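Local coordinates for protein hepatocyte growth factor-regulated tyrosine kinase substrate (Drosophila melanogaster, PDB 1DVP) that promotes endosome membrane invagination and multivesicular body formation, damps tyrosine kinase receptor signalling by promoting degradation of active receptors, and binds ubiquitin and phosphatidylinositol, at residues K8-A13 with K48-S53; S25-C30 with V70-A75; S68-K71 with P76-E79; S92-T97 with Q104-L109. All blocks are in the same frame, centred on the assembly; numbering follows the deposited sequence.

Contact 1 (K8-A13 with K48-S53)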
loop_
_atom_site.group_PDB
_atom_site.type_symbol
_atom_site.label_atom_id
_atom_site.label_comp_id
_atom_site.label_asym_id
_atom_site.label_seq_id
_atom_site.Cartn_x
_atom_site.Cartn_y
_atom_site.Cartn_z
ATOM N N LYS A 8 -15.741 22.948 -19.686
ATOM C CA LYS A 8 -16.822 22.202 -19.061
ATOM C C LYS A 8 -16.382 21.733 -17.662
ATOM O O LYS A 8 -17.183 21.674 -16.731
ATOM C CB LYS A 8 -17.220 20.991 -19.922
ATOM C CG LYS A 8 -18.161 19.991 -19.211
ATOM C CD LYS A 8 -19.611 20.057 -19.748
ATOM C CE LYS A 8 -20.599 19.342 -18.829
ATOM N NZ LYS A 8 -20.097 17.991 -18.439
ATOM N N ASN A 9 -15.109 21.378 -17.521
ATOM C CA ASN A 9 -14.628 20.935 -16.225
ATOM C C ASN A 9 -14.588 22.129 -15.256
ATOM O O ASN A 9 -14.894 21.980 -14.095
ATOM C CB ASN A 9 -13.237 20.261 -16.347
ATOM C CG ASN A 9 -13.272 18.936 -17.131
ATOM O OD1 ASN A 9 -14.182 18.121 -16.988
ATOM N ND2 ASN A 9 -12.249 18.720 -17.959
ATOM N N LEU A 10 -14.219 23.315 -15.734
ATOM C CA LEU A 10 -14.171 24.481 -14.850
ATOM C C LEU A 10 -15.610 24.869 -14.418
ATOM O O LEU A 10 -15.858 25.187 -13.246
ATOM C CB LEU A 10 -13.463 25.655 -15.537
ATOM C CG LEU A 10 -13.157 26.921 -14.730
ATOM C CD1 LEU A 10 -12.135 26.635 -13.559
ATOM C CD2 LEU A 10 -12.591 27.970 -15.679
ATOM N N GLU A 11 -16.549 24.834 -15.364
ATOM C CA GLU A 11 -17.949 25.107 -15.024
ATOM C C GLU A 11 -18.351 24.144 -13.900
ATOM O O GLU A 11 -18.850 24.560 -12.868
ATOM C CB GLU A 11 -18.874 24.857 -16.221
ATOM C CG GLU A 11 -18.826 25.895 -17.277
ATOM C CD GLU A 11 -19.477 27.199 -16.877
ATOM O OE1 GLU A 11 -19.433 28.144 -17.702
ATOM O OE2 GLU A 11 -20.020 27.294 -15.760
ATOM N N ASN A 12 -18.128 22.857 -14.126
ATOM C CA ASN A 12 -18.441 21.832 -13.131
ATOM C C ASN A 12 -17.807 22.135 -11.779
ATOM O O ASN A 12 -18.484 22.166 -10.774
ATOM C CB ASN A 12 -17.949 20.454 -13.573
ATOM C CG ASN A 12 -18.862 19.789 -14.608
ATOM O OD1 ASN A 12 -20.003 20.194 -14.803
ATOM N ND2 ASN A 12 -18.354 18.750 -15.261
ATOM N N ALA A 13 -16.494 22.352 -11.776
ATOM C CA ALA A 13 -15.743 22.631 -10.549
ATOM C C ALA A 13 -16.122 23.944 -9.809
ATOM O O ALA A 13 -15.941 24.071 -8.575
ATOM C CB ALA A 13 -14.258 22.615 -10.871
ATOM N N LYS A 48 -9.748 33.463 -13.835
ATOM C CA LYS A 48 -10.022 34.812 -13.349
ATOM C C LYS A 48 -11.502 35.168 -13.498
ATOM O O LYS A 48 -12.099 35.690 -12.573
ATOM C CB LYS A 48 -9.181 35.844 -14.088
ATOM C CG LYS A 48 -7.764 35.983 -13.604
ATOM C CD LYS A 48 -7.070 36.987 -14.512
ATOM C CE LYS A 48 -5.566 36.832 -14.538
ATOM N NZ LYS A 48 -5.024 37.037 -15.942
ATOM N N LYS A 49 -12.097 34.883 -14.651
ATOM C CA LYS A 49 -13.511 35.193 -14.834
ATOM C C LYS A 49 -14.391 34.538 -13.778
ATOM O O LYS A 49 -15.368 35.135 -13.312
ATOM C CB LYS A 49 -13.959 34.768 -16.210
ATOM C CG LYS A 49 -13.220 35.520 -17.287
ATOM C CD LYS A 49 -13.667 35.127 -18.666
ATOM C CE LYS A 49 -12.884 35.910 -19.719
ATOM N NZ LYS A 49 -13.311 35.517 -21.102
ATOM N N LYS A 50 -14.035 33.316 -13.395
ATOM C CA LYS A 50 -14.795 32.592 -12.388
ATOM C C LYS A 50 -14.533 33.205 -11.013
ATOM O O LYS A 50 -15.406 33.175 -10.148
ATOM C CB LYS A 50 -14.447 31.101 -12.401
ATOM C CG LYS A 50 -14.889 30.374 -13.655
ATOM C CD LYS A 50 -16.411 30.310 -13.830
ATOM C CE LYS A 50 -16.730 29.626 -15.155
ATOM N NZ LYS A 50 -18.182 29.663 -15.522
ATOM N N MET A 51 -13.334 33.758 -10.817
ATOM C CA MET A 51 -13.022 34.420 -9.555
ATOM C C MET A 51 -14.002 35.588 -9.412
ATOM O O MET A 51 -14.501 35.867 -8.314
ATOM C CB MET A 51 -11.586 34.952 -9.548
ATOM C CG MET A 51 -10.507 33.892 -9.289
ATOM S SD MET A 51 -8.806 34.524 -9.557
ATOM C CE MET A 51 -8.751 35.831 -8.195
ATOM N N ASN A 52 -14.299 36.239 -10.539
ATOM C CA ASN A 52 -15.215 37.377 -10.543
ATOM C C ASN A 52 -16.690 36.999 -10.656
ATOM O O ASN A 52 -17.533 37.833 -11.061
ATOM C CB ASN A 52 -14.857 38.366 -11.662
ATOM C CG ASN A 52 -13.456 38.982 -11.494
ATOM O OD1 ASN A 52 -13.080 39.434 -10.417
ATOM N ND2 ASN A 52 -12.696 39.007 -12.574
ATOM N N SER A 53 -17.018 35.754 -10.308
ATOM C CA SER A 53 -18.406 35.317 -10.351
ATOM C C SER A 53 -19.140 36.009 -9.200
ATOM O O SER A 53 -18.593 36.156 -8.102
ATOM C CB SER A 53 -18.513 33.818 -10.155
ATOM O OG SER A 53 -19.870 33.406 -10.257
#

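Contact 2 (S25-C30 with V70-A75)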
loop_
_atom_site.group_PDB
_atom_site.type_symbol
_atom_site.label_atom_id
_atom_site.label_comp_id
_atom_site.label_asym_id
_atom_site.label_seq_id
_atom_site.Cartn_x
_atom_site.Cartn_y
_atom_site.Cartn_z
ATOM N N SER A 25 -13.198 16.807 -11.247
ATOM C CA SER A 25 -13.074 17.833 -12.315
ATOM C C SER A 25 -11.810 18.666 -12.099
ATOM O O SER A 25 -11.152 19.104 -13.043
ATOM C CB SER A 25 -14.284 18.806 -12.339
ATOM O OG SER A 25 -15.512 18.138 -12.647
ATOM N N ILE A 26 -11.469 18.911 -10.843
ATOM C CA ILE A 26 -10.282 19.697 -10.576
ATOM C C ILE A 26 -8.987 18.946 -11.009
ATOM O O ILE A 26 -8.047 19.557 -11.567
ATOM C CB ILE A 26 -10.222 20.094 -9.077
ATOM C CG1 ILE A 26 -11.339 21.128 -8.779
ATOM C CG2 ILE A 26 -8.864 20.672 -8.762
ATOM C CD1 ILE A 26 -11.572 21.436 -7.243
ATOM N N LEU A 27 -8.951 17.646 -10.734
ATOM C CA LEU A 27 -7.831 16.809 -11.092
ATOM C C LEU A 27 -7.764 16.717 -12.642
ATOM O O LEU A 27 -6.673 16.676 -13.226
ATOM C CB LEU A 27 -7.972 15.425 -10.404
ATOM C CG LEU A 27 -7.865 15.544 -8.851
ATOM C CD1 LEU A 27 -7.973 14.183 -8.188
ATOM C CD2 LEU A 27 -6.529 16.259 -8.467
ATOM N N LEU A 28 -8.930 16.681 -13.298
ATOM C CA LEU A 28 -8.982 16.670 -14.780
ATOM C C LEU A 28 -8.364 17.995 -15.322
ATOM O O LEU A 28 -7.610 17.984 -16.310
ATOM C CB LEU A 28 -10.440 16.533 -15.263
ATOM C CG LEU A 28 -11.051 15.133 -15.381
ATOM C CD1 LEU A 28 -12.539 15.226 -15.782
ATOM C CD2 LEU A 28 -10.264 14.316 -16.518
ATOM N N ILE A 29 -8.688 19.125 -14.693
ATOM C CA ILE A 29 -8.137 20.417 -15.094
ATOM C C ILE A 29 -6.602 20.369 -14.985
ATOM O O ILE A 29 -5.915 20.701 -15.934
ATOM C CB ILE A 29 -8.747 21.600 -14.252
ATOM C CG1 ILE A 29 -10.175 21.870 -14.732
ATOM C CG2 ILE A 29 -7.884 22.916 -14.410
ATOM C CD1 ILE A 29 -10.934 22.834 -13.911
ATOM N N CYS A 30 -6.072 19.890 -13.854
ATOM C CA CYS A 30 -4.615 19.800 -13.697
ATOM C C CYS A 30 -3.977 18.958 -14.798
ATOM O O CYS A 30 -2.982 19.362 -15.370
ATOM C CB CYS A 30 -4.277 19.230 -12.323
ATOM S SG CYS A 30 -4.813 20.345 -11.025
ATOM N N VAL A 70 -1.609 25.632 -9.243
ATOM C CA VAL A 70 -0.342 26.194 -8.821
ATOM C C VAL A 70 0.380 25.065 -8.148
ATOM O O VAL A 70 1.586 24.876 -8.302
ATOM C CB VAL A 70 -0.517 27.361 -7.800
ATOM C CG1 VAL A 70 0.841 27.642 -7.055
ATOM C CG2 VAL A 70 -0.944 28.611 -8.529
ATOM N N LYS A 71 -0.354 24.292 -7.371
ATOM C CA LYS A 71 0.282 23.193 -6.692
ATOM C C LYS A 71 0.629 21.964 -7.578
ATOM O O LYS A 71 1.669 21.308 -7.362
ATOM C CB LYS A 71 -0.589 22.747 -5.533
ATOM C CG LYS A 71 -0.045 21.568 -4.808
ATOM C CD LYS A 71 -0.624 21.497 -3.439
ATOM C CE LYS A 71 -1.714 20.443 -3.395
ATOM N NZ LYS A 71 -2.272 20.382 -2.007
ATOM N N ASN A 72 -0.232 21.651 -8.545
ATOM C CA ASN A 72 -0.033 20.467 -9.379
ATOM C C ASN A 72 0.475 20.660 -10.795
ATOM O O ASN A 72 0.664 19.677 -11.501
ATOM C CB ASN A 72 -1.347 19.666 -9.486
ATOM C CG ASN A 72 -1.805 19.152 -8.157
ATOM O OD1 ASN A 72 -0.984 18.838 -7.285
ATOM N ND2 ASN A 72 -3.104 19.062 -7.980
ATOM N N CYS A 73 0.681 21.898 -11.226
ATOM C CA CYS A 73 1.102 22.100 -12.607
ATOM C C CYS A 73 2.486 22.757 -12.892
ATOM O O CYS A 73 2.813 23.049 -14.043
ATOM C CB CYS A 73 -0.032 22.821 -13.349
ATOM S SG CYS A 73 -1.618 21.845 -13.268
ATOM N N GLY A 74 3.276 22.945 -11.838
ATOM C CA GLY A 74 4.628 23.489 -11.945
ATOM C C GLY A 74 4.921 24.875 -12.524
ATOM O O GLY A 74 4.090 25.772 -12.562
ATOM N N ALA A 75 6.149 25.034 -12.996
ATOM C CA ALA A 75 6.602 26.312 -13.537
ATOM C C ALA A 75 5.748 26.909 -14.639
ATOM O O ALA A 75 5.546 28.116 -14.657
ATOM C CB ALA A 75 8.067 26.201 -14.001
#

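Contact 3 (S68-K71 with P76-E79)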
loop_
_atom_site.group_PDB
_atom_site.type_symbol
_atom_site.label_atom_id
_atom_site.label_comp_id
_atom_site.label_asym_id
_atom_site.label_seq_id
_atom_site.Cartn_x
_atom_site.Cartn_y
_atom_site.Cartn_z
ATOM N N SER A 68 -4.966 24.543 -6.722
ATOM C CA SER A 68 -4.629 23.243 -7.281
ATOM C C SER A 68 -3.717 23.260 -8.480
ATOM O O SER A 68 -2.828 22.418 -8.562
ATOM C CB SER A 68 -5.904 22.466 -7.645
ATOM O OG SER A 68 -6.669 22.259 -6.496
ATOM N N ILE A 69 -3.923 24.169 -9.428
ATOM C CA ILE A 69 -3.019 24.147 -10.578
ATOM C C ILE A 69 -1.642 24.709 -10.205
ATOM O O ILE A 69 -0.625 24.296 -10.753
ATOM C CB ILE A 69 -3.620 24.891 -11.834
ATOM C CG1 ILE A 69 -3.820 26.387 -11.553
ATOM C CG2 ILE A 69 -4.973 24.274 -12.200
ATOM C CD1 ILE A 69 -4.134 27.204 -12.842
ATOM N N VAL A 70 -1.609 25.632 -9.243
ATOM C CA VAL A 70 -0.342 26.194 -8.821
ATOM C C VAL A 70 0.380 25.065 -8.148
ATOM O O VAL A 70 1.586 24.876 -8.302
ATOM C CB VAL A 70 -0.517 27.361 -7.800
ATOM C CG1 VAL A 70 0.841 27.642 -7.055
ATOM C CG2 VAL A 70 -0.944 28.611 -8.529
ATOM N N LYS A 71 -0.354 24.292 -7.371
ATOM C CA LYS A 71 0.282 23.193 -6.692
ATOM C C LYS A 71 0.629 21.964 -7.578
ATOM O O LYS A 71 1.669 21.308 -7.362
ATOM C CB LYS A 71 -0.589 22.747 -5.533
ATOM C CG LYS A 71 -0.045 21.568 -4.808
ATOM C CD LYS A 71 -0.624 21.497 -3.439
ATOM C CE LYS A 71 -1.714 20.443 -3.395
ATOM N NZ LYS A 71 -2.272 20.382 -2.007
ATOM N N PRO A 76 5.230 26.094 -15.573
ATOM C CA PRO A 76 4.412 26.739 -16.608
ATOM C C PRO A 76 3.282 27.620 -16.009
ATOM O O PRO A 76 2.965 28.704 -16.521
ATOM C CB PRO A 76 3.875 25.552 -17.400
ATOM C CG PRO A 76 4.989 24.572 -17.323
ATOM C CD PRO A 76 5.401 24.661 -15.858
ATOM N N VAL A 77 2.697 27.141 -14.911
ATOM C CA VAL A 77 1.629 27.861 -14.246
ATOM C C VAL A 77 2.188 28.953 -13.319
ATOM O O VAL A 77 1.664 30.052 -13.266
ATOM C CB VAL A 77 0.712 26.858 -13.461
ATOM C CG1 VAL A 77 -0.151 27.576 -12.443
ATOM C CG2 VAL A 77 -0.165 26.102 -14.454
ATOM N N HIS A 78 3.260 28.644 -12.608
ATOM C CA HIS A 78 3.863 29.600 -11.686
ATOM C C HIS A 78 4.282 30.882 -12.386
ATOM O O HIS A 78 4.109 31.978 -11.868
ATOM C CB HIS A 78 5.068 28.959 -10.997
ATOM C CG HIS A 78 4.726 27.708 -10.237
ATOM N ND1 HIS A 78 5.684 26.833 -9.770
ATOM C CD2 HIS A 78 3.531 27.204 -9.843
ATOM C CE1 HIS A 78 5.091 25.846 -9.120
ATOM N NE2 HIS A 78 3.787 26.051 -9.148
ATOM N N GLU A 79 4.815 30.742 -13.583
ATOM C CA GLU A 79 5.263 31.902 -14.327
ATOM C C GLU A 79 4.104 32.713 -14.866
ATOM O O GLU A 79 4.180 33.942 -14.915
ATOM C CB GLU A 79 6.184 31.446 -15.450
ATOM C CG GLU A 79 7.476 30.894 -14.899
ATOM C CD GLU A 79 8.176 29.947 -15.846
ATOM O OE1 GLU A 79 9.174 29.333 -15.408
ATOM O OE2 GLU A 79 7.738 29.806 -17.015
#

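Contact 4 (S92-T97 with Q104-L109)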
loop_
_atom_site.group_PDB
_atom_site.type_symbol
_atom_site.label_atom_id
_atom_site.label_comp_id
_atom_site.label_asym_id
_atom_site.label_seq_id
_atom_site.Cartn_x
_atom_site.Cartn_y
_atom_site.Cartn_z
ATOM N N SER A 92 -6.125 43.759 -5.007
ATOM C CA SER A 92 -7.335 44.551 -5.156
ATOM C C SER A 92 -8.551 43.667 -5.115
ATOM O O SER A 92 -9.590 44.058 -4.597
ATOM C CB SER A 92 -7.328 45.362 -6.453
ATOM O OG SER A 92 -6.506 44.772 -7.445
ATOM N N PHE A 93 -8.406 42.460 -5.648
ATOM C CA PHE A 93 -9.493 41.504 -5.676
ATOM C C PHE A 93 -9.997 41.207 -4.271
ATOM O O PHE A 93 -11.182 41.351 -3.988
ATOM C CB PHE A 93 -9.023 40.205 -6.346
ATOM C CG PHE A 93 -10.025 39.080 -6.272
ATOM C CD1 PHE A 93 -11.116 39.028 -7.144
ATOM C CD2 PHE A 93 -9.882 38.072 -5.323
ATOM C CE1 PHE A 93 -12.043 37.989 -7.072
ATOM C CE2 PHE A 93 -10.810 37.032 -5.245
ATOM C CZ PHE A 93 -11.887 36.996 -6.124
ATOM N N LEU A 94 -9.100 40.790 -3.388
ATOM C CA LEU A 94 -9.508 40.437 -2.042
ATOM C C LEU A 94 -9.977 41.655 -1.257
ATOM O O LEU A 94 -10.785 41.546 -0.341
ATOM C CB LEU A 94 -8.357 39.759 -1.302
ATOM C CG LEU A 94 -7.185 40.652 -0.885
ATOM C CD1 LEU A 94 -7.462 41.308 0.474
ATOM C CD2 LEU A 94 -5.938 39.806 -0.804
ATOM N N GLU A 95 -9.476 42.819 -1.628
ATOM C CA GLU A 95 -9.832 44.029 -0.923
ATOM C C GLU A 95 -11.208 44.576 -1.288
ATOM O O GLU A 95 -11.828 45.271 -0.489
ATOM C CB GLU A 95 -8.760 45.077 -1.174
ATOM C CG GLU A 95 -8.391 45.842 0.068
ATOM C CD GLU A 95 -6.947 46.252 0.056
ATOM O OE1 GLU A 95 -6.073 45.374 0.273
ATOM O OE2 GLU A 95 -6.690 47.451 -0.184
ATOM N N SER A 96 -11.694 44.252 -2.483
ATOM C CA SER A 96 -12.986 44.751 -2.907
ATOM C C SER A 96 -14.106 43.726 -3.073
ATOM O O SER A 96 -15.207 44.100 -3.438
ATOM C CB SER A 96 -12.837 45.553 -4.210
ATOM O OG SER A 96 -12.551 44.715 -5.313
ATOM N N THR A 97 -13.851 42.447 -2.805
ATOM C CA THR A 97 -14.908 41.445 -2.957
ATOM C C THR A 97 -15.951 41.545 -1.849
ATOM O O THR A 97 -15.617 41.686 -0.669
ATOM C CB THR A 97 -14.348 39.988 -2.945
ATOM O OG1 THR A 97 -15.407 39.062 -3.225
ATOM C CG2 THR A 97 -13.763 39.661 -1.588
ATOM N N GLN A 104 -10.893 35.858 2.662
ATOM C CA GLN A 104 -10.135 35.014 3.582
ATOM C C GLN A 104 -9.338 33.951 2.823
ATOM O O GLN A 104 -8.170 33.695 3.129
ATOM C CB GLN A 104 -11.063 34.317 4.582
ATOM C CG GLN A 104 -11.497 35.201 5.751
ATOM C CD GLN A 104 -10.392 36.146 6.182
ATOM O OE1 GLN A 104 -10.344 37.276 5.730
ATOM N NE2 GLN A 104 -9.489 35.679 7.034
ATOM N N LYS A 105 -9.967 33.352 1.820
ATOM C CA LYS A 105 -9.301 32.310 1.055
ATOM C C LYS A 105 -8.136 32.886 0.272
ATOM O O LYS A 105 -7.083 32.259 0.162
ATOM C CB LYS A 105 -10.301 31.612 0.114
ATOM C CG LYS A 105 -9.699 30.466 -0.711
ATOM C CD LYS A 105 -9.159 29.323 0.159
ATOM C CE LYS A 105 -8.410 28.295 -0.715
ATOM N NZ LYS A 105 -8.007 27.082 0.054
ATOM N N MET A 106 -8.309 34.091 -0.256
ATOM C CA MET A 106 -7.239 34.716 -1.031
ATOM C C MET A 106 -6.059 35.092 -0.131
ATOM O O MET A 106 -4.892 34.965 -0.531
ATOM C CB MET A 106 -7.759 35.954 -1.755
ATOM C CG MET A 106 -6.798 36.557 -2.775
ATOM S SD MET A 106 -6.446 35.492 -4.245
ATOM C CE MET A 106 -4.935 34.772 -3.720
ATOM N N LEU A 107 -6.370 35.554 1.079
ATOM C CA LEU A 107 -5.360 35.951 2.045
ATOM C C LEU A 107 -4.537 34.730 2.416
ATOM O O LEU A 107 -3.318 34.793 2.499
ATOM C CB LEU A 107 -6.022 36.565 3.286
ATOM C CG LEU A 107 -5.776 38.079 3.518
ATOM C CD1 LEU A 107 -5.257 38.775 2.255
ATOM C CD2 LEU A 107 -7.076 38.724 4.022
ATOM N N GLU A 108 -5.216 33.616 2.641
ATOM C CA GLU A 108 -4.548 32.352 2.952
ATOM C C GLU A 108 -3.606 31.913 1.799
ATOM O O GLU A 108 -2.466 31.537 2.046
ATOM C CB GLU A 108 -5.617 31.272 3.203
ATOM C CG GLU A 108 -5.129 29.806 3.247
ATOM C CD GLU A 108 -6.272 28.821 2.901
ATOM O OE1 GLU A 108 -6.145 28.065 1.915
ATOM O OE2 GLU A 108 -7.311 28.824 3.607
ATOM N N LEU A 109 -4.078 31.990 0.556
ATOM C CA LEU A 109 -3.292 31.574 -0.610
ATOM C C LEU A 109 -2.050 32.443 -0.766
ATOM O O LEU A 109 -0.956 31.943 -0.994
ATOM C CB LEU A 109 -4.143 31.614 -1.899
ATOM C CG LEU A 109 -5.341 30.626 -1.957
ATOM C CD1 LEU A 109 -6.048 30.751 -3.288
ATOM C CD2 LEU A 109 -4.890 29.188 -1.771
#

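Contact 1 (K8-A13 with K48-S53)
Lys50 meets two neighbours on helix 5-14, Leu10 through its aliphatic stem and Glu11 through its ammonium end, and so joins that helix to the last turn of helix 40-51. Both helices belong to the VHS domain, a right-handed superhelix made of helices alone. The backbones stay well apart, the CA atoms of Leu10 and Lys50 being 8.5 Å from each other, and long side chains bridge the space between them.

The apolar part is a sliding contact. Leu10 and Lys50 run past each other in opposite directions, with Leu10 CD2 3.9 Å from Lys50 CG. Leucine suits this buried place because its branch also rests on Val65 of helix 56-72, while the lysine lays its CG methylene against it and carries its charge out to the partly exposed side of the contact.

The polar part is a salt bridge on that side. Glu11 leaves its helix pointing away from Lys50, but its chain is bent at CB-CG (chi2 -72°), which brings the carboxylate back; Lys50 is bent at the same bond, and the two chains cross at about a right angle. Opposite charges at the ends of flexible chains suit a gap that both must cross. The hydrogen bond within the pair is weak, and the ammonium sits almost evenly before the carboxylate: Lys50 NZ is 2.9 Å from Glu11 OE1 and 3.0 Å from Glu11 OE2.

Contact 2 (S25-C30 with V70-A75)
Cys30 and Cys73 meet where the backbones come nearest, their CA atoms 6.3 Å apart, and small side chains are what such a close approach allows. The apolar contact is between Cys73 SG and Cys30 CB, 3.8 Å apart. Cys73 SG also comes close to the backbone, 3.5 Å from Cys30 O. This sulfur stands anti to its own carbonyl carbon (chi1 -58°), a setting that lays it against the Cys30 backbone. The two sulfurs, Cys30 SG and Cys73 SG, remain 4.2 Å apart, so they form no disulfide; nor does either belong to the zinc-binding cysteines of the FYVE finger.

In the VHS superhelix this is the place where helix 23-34 packs on the end of helix 56-72. Cys73 is the first residue to leave helical phi/psi, and Gly74 follows with a positive phi that glycine adopts readily.

The amide contacts differ in kind. Asn72 lays its CB and its nitrogen beside the thiol of Cys30, with Asn72 ND2 3.7 Å from Cys30 SG, and Leu27 touches the same nitrogen loosely through its CD2 methyl. Asparagine suits the place because a short amide can lay its CB on the thiol while its OD1 accepts a hydrogen bond from the backbone N of Asp153. Phe173 of the second subunit packs on Leu27, Cys30 and Asn72, bringing the partner chain onto this buried patch.

Contact 3 (S68-K71 with P76-E79)
Helices 56-72 and 74-81 follow each other with hardly a link between them, and the fold-back at their junction sets the CA atoms of Val70 and Val77 6.0 Å apart. Into this narrow space Val77 sends one methyl: its CG1 lies 4.0 Å from Ile69 CG1 and 4.1 Å from Val70 CG2, and it also rests over the backbone, 3.7 Å from Ile69 O. A beta-branched residue fits here because it fills the space next to its own helix without needing length. Ile69 meets it crosswise, and continues into the VHS core against Ile29, Ile33 and Ile47.

His78 spans the junction in another way. Its ring comes edge-on to the carbonyl of Val70, and NE2 donates to Val70 O over 2.6 Å with an N-H...O angle of 159°. The oxygen lies in the ring plane, and the nitrogen lies in the carbonyl plane on a lone pair. With CG beside the backbone N (chi1 -58°), the ring reaches back to the end of the preceding helix; Val70 CG1 lies 3.9 Å from His78 CD2, and Phe117 stacks edge-to-face with the ring.

Were His78 replaced by alanine, Val70 O would probably lose this donor and a gap would open beside Val70 CG1 and Phe117.

A carbonyl oxygen can only accept, so the bond calls for a proton on NE2. The nearby C-terminal end of helix 56-72 probably adds to the negative potential that attracts it.

Contact 4 (S92-T97 with Q104-L109)
Leu94 is the main bump on helix 84-96, and it presses into the hollow between Met106 and Leu107 of helix 100-116. The two helices form an antiparallel hairpin within the VHS superhelix, their local axes 9.4 Å apart at an angle of 148°. The leucine's CB seats against the base of the methionine, with Leu94 CB 3.9 Å from Met106 CG. Leu94 CG stands between the backbone N and the carbonyl carbon (chi1 72°), which directs its methyls toward Leu107 CD1. Leu94 crosses both partners at about a right angle; branch meets stem at Met106, whereas at Leu107 methyl faces methyl. The distance from Leu94 CD2 to Leu107 CD1 is 3.3 Å, tighter than usual, and the Leu107 torsions are unusual too, so the exact setting of that methyl is doubtful.

Met106 fits its place because an unbranched, bendable chain can lay CB and CG against Leu94 and then turn its end away from this segment; the side chain also touches Trp113. The same CG meets the Phe93 ring at its edge, 4.3 Å from Phe93 CD2. Leu133 of helix 125-135 backs Leu94.

Putting alanine in place of Leu94 would probably open a gap beside Met106 CB and CG.

No hydrogen bond crosses between the two segments; their hold on each other is apolar, and depends on complementary shape and on the exclusion of water from three buried side chains.

All four contacts lie in the VHS domain, away from the zinc sites of the FYVE finger. Contacts 2 and 3 are neighbours, their centres 7 Å apart: they share Val70 and Lys71, and Ile29 CG2 touches Ile69 CG2 at 3.9 Å, so the end of helix 56-72 serves both. Contact 1 joins contact 2 through the pairing of helices 5-14 and 23-34, where Leu10 CA is 3.8 Å from Ile29 CD1. Contact 1 also reaches contact 4, with Met51 O 3.5 Å from Phe93 CE1, although the centres are about 17 Å apart. Contacts 2 and 4, with centres about 21 Å apart, do not touch. Of the four, contact 2 alone meets the second subunit.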